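DELTA1-pyrroline-2-carboxylate reductase (Thermococcus litoralis DSM 5473, PDB 6T3E) catalyses the NAD(P)H-dependent reduction of Delta1-pyrroline-2-carboxylate to L-proline, probably as part of L-hydroxyproline metabolism. Local coordinates at residues W235-E238 against G239-I242; D268-E271 against G272-E276; G287-D290 against E291-H295. One frame throughout, in Å; residues are numbered along the deposited sequence.

Contact 1. Residues W235-E238 against G239-I242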
loop_
_atom_site.group_PDB
_atom_site.type_symbol
_atom_site.label_atom_id
_atom_site.label_comp_id
_atom_site.label_asym_id
_atom_site.label_seq_id
_atom_site.Cartn_x
_atom_site.Cartn_y
_atom_site.Cartn_z
ATOM N N TRP B 235 -23.658 10.068 30.744
ATOM C CA TRP B 235 -22.839 11.087 31.383
ATOM C C TRP B 235 -22.755 12.378 30.589
ATOM O O TRP B 235 -22.493 13.434 31.179
ATOM C CB TRP B 235 -21.418 10.564 31.612
ATOM C CG TRP B 235 -21.361 9.217 32.261
ATOM C CD1 TRP B 235 -22.285 8.665 33.117
ATOM C CD2 TRP B 235 -20.320 8.245 32.114
ATOM N NE1 TRP B 235 -21.879 7.412 33.498
ATOM C CE2 TRP B 235 -20.673 7.134 32.905
ATOM C CE3 TRP B 235 -19.119 8.208 31.394
ATOM C CZ2 TRP B 235 -19.869 6.001 32.995
ATOM C CZ3 TRP B 235 -18.324 7.077 31.484
ATOM C CH2 TRP B 235 -18.708 5.987 32.270
ATOM N N ILE B 236 -22.959 12.320 29.278
ATOM C CA ILE B 236 -22.712 13.474 28.420
ATOM C C ILE B 236 -23.851 14.477 28.561
ATOM O O ILE B 236 -24.996 14.191 28.191
ATOM C CB ILE B 236 -22.545 13.036 26.960
ATOM C CG1 ILE B 236 -21.713 11.749 26.899
ATOM C CG2 ILE B 236 -21.893 14.138 26.164
ATOM C CD1 ILE B 236 -21.359 11.290 25.496
ATOM N N ARG B 237 -23.530 15.671 29.051
ATOM C CA ARG B 237 -24.514 16.739 29.102
ATOM C C ARG B 237 -24.537 17.475 27.766
ATOM O O ARG B 237 -23.670 17.291 26.913
ATOM C CB ARG B 237 -24.224 17.702 30.255
ATOM C CG ARG B 237 -22.807 18.211 30.321
ATOM C CD ARG B 237 -22.670 19.265 31.412
ATOM N NE ARG B 237 -21.326 19.839 31.456
ATOM C CZ ARG B 237 -20.841 20.694 30.559
ATOM N NH1 ARG B 237 -21.584 21.082 29.528
ATOM N NH2 ARG B 237 -19.605 21.162 30.691
ATOM N N GLU B 238 -25.562 18.297 27.576
ATOM C CA GLU B 238 -25.708 18.993 26.311
ATOM C C GLU B 238 -24.564 19.979 26.090
ATOM O O GLU B 238 -23.865 20.403 27.019
ATOM C CB GLU B 238 -27.051 19.716 26.240
ATOM C CG GLU B 238 -27.570 20.231 27.556
ATOM C CD GLU B 238 -28.945 20.860 27.413
ATOM O OE1 GLU B 238 -29.047 22.103 27.527
ATOM O OE2 GLU B 238 -29.922 20.113 27.176
ATOM N N GLY B 239 -24.368 20.322 24.822
ATOM C CA GLY B 239 -23.384 21.301 24.432
ATOM C C GLY B 239 -21.955 20.823 24.390
ATOM O O GLY B 239 -21.060 21.638 24.142
ATOM N N THR B 240 -21.703 19.542 24.609
ATOM C CA THR B 240 -20.347 19.025 24.578
ATOM C C THR B 240 -20.034 18.470 23.195
ATOM O O THR B 240 -20.903 17.895 22.531
ATOM C CB THR B 240 -20.125 17.952 25.642
ATOM O OG1 THR B 240 -20.542 16.681 25.131
ATOM C CG2 THR B 240 -20.885 18.287 26.922
ATOM N N HIS B 241 -18.784 18.655 22.772
ATOM C CA HIS B 241 -18.269 18.141 21.512
ATOM C C HIS B 241 -17.284 17.020 21.797
ATOM O O HIS B 241 -16.471 17.123 22.720
ATOM C CB HIS B 241 -17.572 19.239 20.697
ATOM C CG HIS B 241 -16.739 18.708 19.569
ATOM N ND1 HIS B 241 -17.290 18.186 18.417
ATOM C CD2 HIS B 241 -15.398 18.598 19.425
ATOM C CE1 HIS B 241 -16.325 17.786 17.608
ATOM N NE2 HIS B 241 -15.166 18.031 18.194
ATOM N N ILE B 242 -17.382 15.934 21.028
ATOM C CA ILE B 242 -16.589 14.728 21.246
ATOM C C ILE B 242 -15.732 14.468 20.018
ATOM O O ILE B 242 -16.242 14.446 18.893
ATOM C CB ILE B 242 -17.468 13.494 21.530
ATOM C CG1 ILE B 242 -18.662 13.864 22.408
ATOM C CG2 ILE B 242 -16.644 12.390 22.174
ATOM C CD1 ILE B 242 -18.273 14.280 23.795
#

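Contact 2. Residues D268-E271 against G272-E276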
loop_
_atom_site.group_PDB
_atom_site.type_symbol
_atom_site.label_atom_id
_atom_site.label_comp_id
_atom_site.label_asym_id
_atom_site.label_seq_id
_atom_site.Cartn_x
_atom_site.Cartn_y
_atom_site.Cartn_z
ATOM N N ASP B 268 -14.871 11.323 9.466
ATOM C CA ASP B 268 -13.792 11.758 8.583
ATOM C C ASP B 268 -14.071 11.337 7.148
ATOM O O ASP B 268 -13.932 12.132 6.218
ATOM C CB ASP B 268 -12.438 11.219 9.077
ATOM C CG ASP B 268 -12.422 9.718 9.254
ATOM O OD1 ASP B 268 -11.705 9.027 8.500
ATOM O OD2 ASP B 268 -13.135 9.222 10.152
ATOM N N SER B 269 -14.541 10.115 6.959
ATOM C CA SER B 269 -14.982 9.675 5.649
ATOM C C SER B 269 -16.005 8.570 5.864
ATOM O O SER B 269 -15.848 7.742 6.774
ATOM C CB SER B 269 -13.804 9.210 4.779
ATOM O OG SER B 269 -13.643 7.802 4.779
ATOM N N LYS B 270 -17.087 8.619 5.075
ATOM C CA LYS B 270 -18.130 7.606 5.182
ATOM C C LYS B 270 -17.590 6.239 4.787
ATOM O O LYS B 270 -17.831 5.238 5.476
ATOM C CB LYS B 270 -19.321 7.980 4.304
ATOM C CG LYS B 270 -20.542 8.406 5.078
ATOM C CD LYS B 270 -21.741 8.706 4.158
ATOM C CE LYS B 270 -21.698 10.128 3.574
ATOM N NZ LYS B 270 -22.931 10.504 2.799
ATOM N N GLU B 271 -16.798 6.196 3.715
ATOM C CA GLU B 271 -16.265 4.928 3.247
ATOM C C GLU B 271 -15.379 4.292 4.305
ATOM O O GLU B 271 -15.447 3.081 4.534
ATOM C CB GLU B 271 -15.491 5.146 1.948
ATOM C CG GLU B 271 -15.320 3.903 1.111
ATOM C CD GLU B 271 -14.546 4.171 -0.162
ATOM O OE1 GLU B 271 -14.774 3.460 -1.163
ATOM O OE2 GLU B 271 -13.699 5.092 -0.154
ATOM N N GLY B 272 -14.568 5.104 4.987
ATOM C CA GLY B 272 -13.676 4.560 5.995
ATOM C C GLY B 272 -14.395 4.166 7.273
ATOM O O GLY B 272 -14.252 3.039 7.758
ATOM N N VAL B 273 -15.199 5.076 7.827
ATOM C CA VAL B 273 -15.804 4.802 9.128
ATOM C C VAL B 273 -16.747 3.607 9.033
ATOM O O VAL B 273 -16.656 2.663 9.826
ATOM C CB VAL B 273 -16.530 6.050 9.666
ATOM C CG1 VAL B 273 -17.660 5.636 10.576
ATOM C CG2 VAL B 273 -15.572 6.974 10.415
ATOM N N LEU B 274 -17.613 3.596 8.014
ATOM C CA LEU B 274 -18.604 2.532 7.858
ATOM C C LEU B 274 -17.981 1.168 7.597
ATOM O O LEU B 274 -18.645 0.148 7.807
ATOM C CB LEU B 274 -19.558 2.861 6.711
ATOM C CG LEU B 274 -20.588 3.962 6.949
ATOM C CD1 LEU B 274 -21.151 4.450 5.621
ATOM C CD2 LEU B 274 -21.680 3.477 7.835
ATOM N N ASN B 275 -16.748 1.123 7.103
ATOM C CA ASN B 275 -16.057 -0.133 6.854
ATOM C C ASN B 275 -15.113 -0.546 7.978
ATOM O O ASN B 275 -14.685 -1.706 8.003
ATOM C CB ASN B 275 -15.255 -0.053 5.550
ATOM C CG ASN B 275 -16.112 -0.284 4.319
ATOM O OD1 ASN B 275 -16.313 -1.422 3.882
ATOM N ND2 ASN B 275 -16.617 0.803 3.746
ATOM N N GLU B 276 -14.712 0.378 8.856
ATOM C CA GLU B 276 -13.621 0.072 9.778
ATOM C C GLU B 276 -13.962 0.311 11.243
ATOM O O GLU B 276 -13.377 -0.332 12.117
ATOM C CB GLU B 276 -12.373 0.893 9.422
ATOM C CG GLU B 276 -11.875 0.754 7.982
ATOM C CD GLU B 276 -10.889 1.863 7.592
ATOM O OE1 GLU B 276 -10.864 2.907 8.284
ATOM O OE2 GLU B 276 -10.139 1.695 6.596
#

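Contact 3. Residues G287-D290 against E291-H295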
loop_
_atom_site.group_PDB
_atom_site.type_symbol
_atom_site.label_atom_id
_atom_site.label_comp_id
_atom_site.label_asym_id
_atom_site.label_seq_id
_atom_site.Cartn_x
_atom_site.Cartn_y
_atom_site.Cartn_z
ATOM N N GLY B 287 -29.405 -1.786 15.405
ATOM C CA GLY B 287 -30.590 -1.077 14.963
ATOM C C GLY B 287 -30.843 0.255 15.645
ATOM O O GLY B 287 -31.890 0.870 15.396
ATOM N N VAL B 288 -29.936 0.701 16.524
ATOM C CA VAL B 288 -30.093 1.989 17.201
ATOM C C VAL B 288 -29.941 3.143 16.220
ATOM O O VAL B 288 -30.573 4.196 16.367
ATOM C CB VAL B 288 -29.092 2.108 18.364
ATOM C CG1 VAL B 288 -29.245 3.446 19.058
ATOM C CG2 VAL B 288 -29.306 0.988 19.354
ATOM N N ILE B 289 -29.077 2.985 15.226
ATOM C CA ILE B 289 -28.874 4.005 14.212
ATOM C C ILE B 289 -28.755 3.319 12.859
ATOM O O ILE B 289 -28.578 2.102 12.767
ATOM C CB ILE B 289 -27.629 4.868 14.509
ATOM C CG1 ILE B 289 -26.416 3.982 14.797
ATOM C CG2 ILE B 289 -27.895 5.799 15.684
ATOM C CD1 ILE B 289 -25.080 4.686 14.563
ATOM N N ASP B 290 -28.906 4.112 11.802
ATOM C CA ASP B 290 -28.722 3.640 10.438
ATOM C C ASP B 290 -27.733 4.565 9.741
ATOM O O ASP B 290 -27.203 5.502 10.343
ATOM C CB ASP B 290 -30.056 3.559 9.678
ATOM C CG ASP B 290 -30.772 4.899 9.586
ATOM O OD1 ASP B 290 -30.138 5.940 9.865
ATOM O OD2 ASP B 290 -31.978 4.907 9.243
ATOM N N GLU B 291 -27.509 4.303 8.450
ATOM C CA GLU B 291 -26.513 5.049 7.687
ATOM C C GLU B 291 -26.845 6.534 7.607
ATOM O O GLU B 291 -25.943 7.363 7.430
ATOM C CB GLU B 291 -26.394 4.460 6.284
ATOM C CG GLU B 291 -25.211 4.968 5.496
ATOM C CD GLU B 291 -24.976 4.167 4.233
ATOM O OE1 GLU B 291 -25.216 2.934 4.253
ATOM O OE2 GLU B 291 -24.546 4.773 3.226
ATOM N N GLY B 292 -28.128 6.884 7.704
ATOM C CA GLY B 292 -28.574 8.267 7.664
ATOM C C GLY B 292 -28.276 9.068 8.914
ATOM O O GLY B 292 -28.407 10.296 8.880
ATOM N N HIS B 293 -27.906 8.401 10.015
ATOM C CA HIS B 293 -27.544 9.092 11.250
ATOM C C HIS B 293 -26.263 9.910 11.102
ATOM O O HIS B 293 -26.012 10.795 11.928
ATOM C CB HIS B 293 -27.395 8.075 12.387
ATOM C CG HIS B 293 -27.205 8.699 13.733
ATOM N ND1 HIS B 293 -28.119 9.572 14.283
ATOM C CD2 HIS B 293 -26.204 8.584 14.636
ATOM C CE1 HIS B 293 -27.691 9.966 15.469
ATOM N NE2 HIS B 293 -26.531 9.381 15.707
ATOM N N ILE B 294 -25.459 9.627 10.078
ATOM C CA ILE B 294 -24.280 10.422 9.748
ATOM C C ILE B 294 -24.761 11.744 9.161
ATOM O O ILE B 294 -25.356 11.771 8.078
ATOM C CB ILE B 294 -23.355 9.687 8.768
ATOM C CG1 ILE B 294 -22.593 8.568 9.478
ATOM C CG2 ILE B 294 -22.386 10.666 8.097
ATOM C CD1 ILE B 294 -21.970 7.552 8.534
ATOM N N HIS B 295 -24.523 12.841 9.882
ATOM C CA HIS B 295 -24.958 14.147 9.399
ATOM C C HIS B 295 -24.169 14.565 8.168
ATOM O O HIS B 295 -24.746 14.977 7.158
ATOM C CB HIS B 295 -24.810 15.195 10.501
ATOM C CG HIS B 295 -24.893 16.607 10.006
ATOM N ND1 HIS B 295 -26.075 17.183 9.589
ATOM C CD2 HIS B 295 -23.942 17.562 9.869
ATOM C CE1 HIS B 295 -25.850 18.430 9.220
ATOM N NE2 HIS B 295 -24.565 18.686 9.381
#

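Contact 1. Residues W235-E238 against G239-I242
Over one face of the Arg237 guanidinium lies the methyl CG2 of Thr240, 3.9 Å from NH1. The nitrogens find their partners further off: NH2 forms a salt bridge with Asp218, and NE gives a weak hydrogen bond to the carbonyl oxygen of Glu215. These polar partners lie outside the turn, while the Thr240 methyl lies over the flat group. Arg237 reaches this place with CG set between its backbone N and carbonyl carbon (chi1 50°) and the chain then extended to NE, which lays the aliphatic part obliquely across Thr240; CG too is 3.9 Å from Thr240 CG2. The same methyl also lies near the Arg237 carbonyl oxygen.

Arg237 to Thr240 form a type II beta turn with Gly239 in its third position, where a phi of 79° suits a residue without a side chain. The turn delivers the chain into strand 241-244, one of the parallel strands of the Rossmann-type nucleotide-binding domain, flanked by strands 219-222 and 316-319. No hydrogen bond crosses between 235-238 and 239-242; Thr240 and Ile242 instead pair through their backbones with the neighbouring strand.

Ile236, which is buried, meets Thr240 at about a right angle, its CG2 lying 3.1 Å from Thr240 OG1. This branch stands anti to the Ile236 backbone N, and it also approaches Ile242 CD1 at 4.3 Å, an apolar contact that bridges the loop and the strand. Glu238 points its side chain away overall, though CB touches Gly239 N, and its OE1 makes a salt bridge with Arg313.

Contact 2. Residues D268-E271 against G272-E276
Backbone hydrogen bonds link Ser269, the N-cap, and Lys270, the first helical residue, to the residues four further on: Val273 N donates to Ser269 O at 2.9 Å, nearly straight at 169°, and Leu274 N donates to Lys270 O at 3.0 Å. The next bond in the series, from Asn275 N to Glu271 O, is weak.

Two further hydrogen bonds involve side chains. Ser269 holds the N-cap position of helix 270-276, and its OG accepts from Gly272 N at 2.9 Å, satisfying one of the amides that the start of a helix leaves without a backbone acceptor. Asn275 then turns its amide back along the helix, with ND2 donating to Glu271 O at 2.7 Å. The donor arrives in the carbonyl plane on a lone pair, and the oxygen lies close to the plane of the asparagine amide. One carbonyl thus receives the side-chain bond as well as the weak backbone bond from the same residue.

Van der Waals contacts complete the account. Lys270 and Leu274 run side by side and point the same way, with Lys270 CG 4.0 Å from Leu274 CD1. Val273, its CG2 anti to the carbonyl carbon, sets that methyl obliquely against the carboxylate of Asp268, 3.3 Å from OD2. The same carboxylate oxygen accepts a hydrogen bond from the backbone N of Val321, a residue of the proline pocket. At the far end of the helix, Glu276 OE2 forms a salt bridge with Arg63, another residue lining that pocket.

Contact 3. Residues G287-D290 against E291-H295
A tight backbone turn links Asp290 to His293, whose N donates to Asp290 O at 3.0 Å, a bond that closes over the short 3-10 segment 291-293. Asp290 adds two weak bonds from its side chain: with CG placed between the backbone N and the carbonyl carbon (chi1 60°), OD1 folds over the following amides and accepts one from Gly292 N at 3.1 Å, in a geometry that resembles an Asx turn, and another from His293 N.

Across the turn, Ile289 and His293 meet obliquely. Ile289 CG2 sits over one face of the imidazole, 3.6 Å from the ring centroid and 21° off the ring normal, a CH-pi contact shifted toward the rim; its closest ring atom is CD2 at 3.4 Å. His293 brings the ring under this methyl because its CG stands anti to the backbone N (chi1 -172°). Ile289 also rests on Pro283 and Met284 of helix 278-286, and so joins that helix to the approach to strand 294-297.

Since His293 NE2 is hydrogen-bonded to the carbonyl oxygen of Val260, that nitrogen must carry a proton; the bond and the methyl over the face together probably restrain the rotation of the ring.

Overall arrangement
Contacts 1, 2 and 3 follow in series along the nucleotide-binding domain: contacts 1 and 3 lead into strands 241-244 and 294-297 of its parallel sheet, the latter outermost within the chain, and contact 2 begins the helix after strand 264-267. Contacts 2 and 3, with centres 13 Å apart, touch directly, Lys270 CG lying 3.8 Å from Ile294 CD1 and Leu274 CD1 reaching the side chain of Glu291. Contact 1 stands apart, its nearest atoms about 10 Å from contact 2 and 11 Å from contact 3. Contact 2 is close to the active site: the Asp268 side chain is about 6 Å from NADH and 8 Å from proline, whereas that of Ile242 is about 13 Å from NADH.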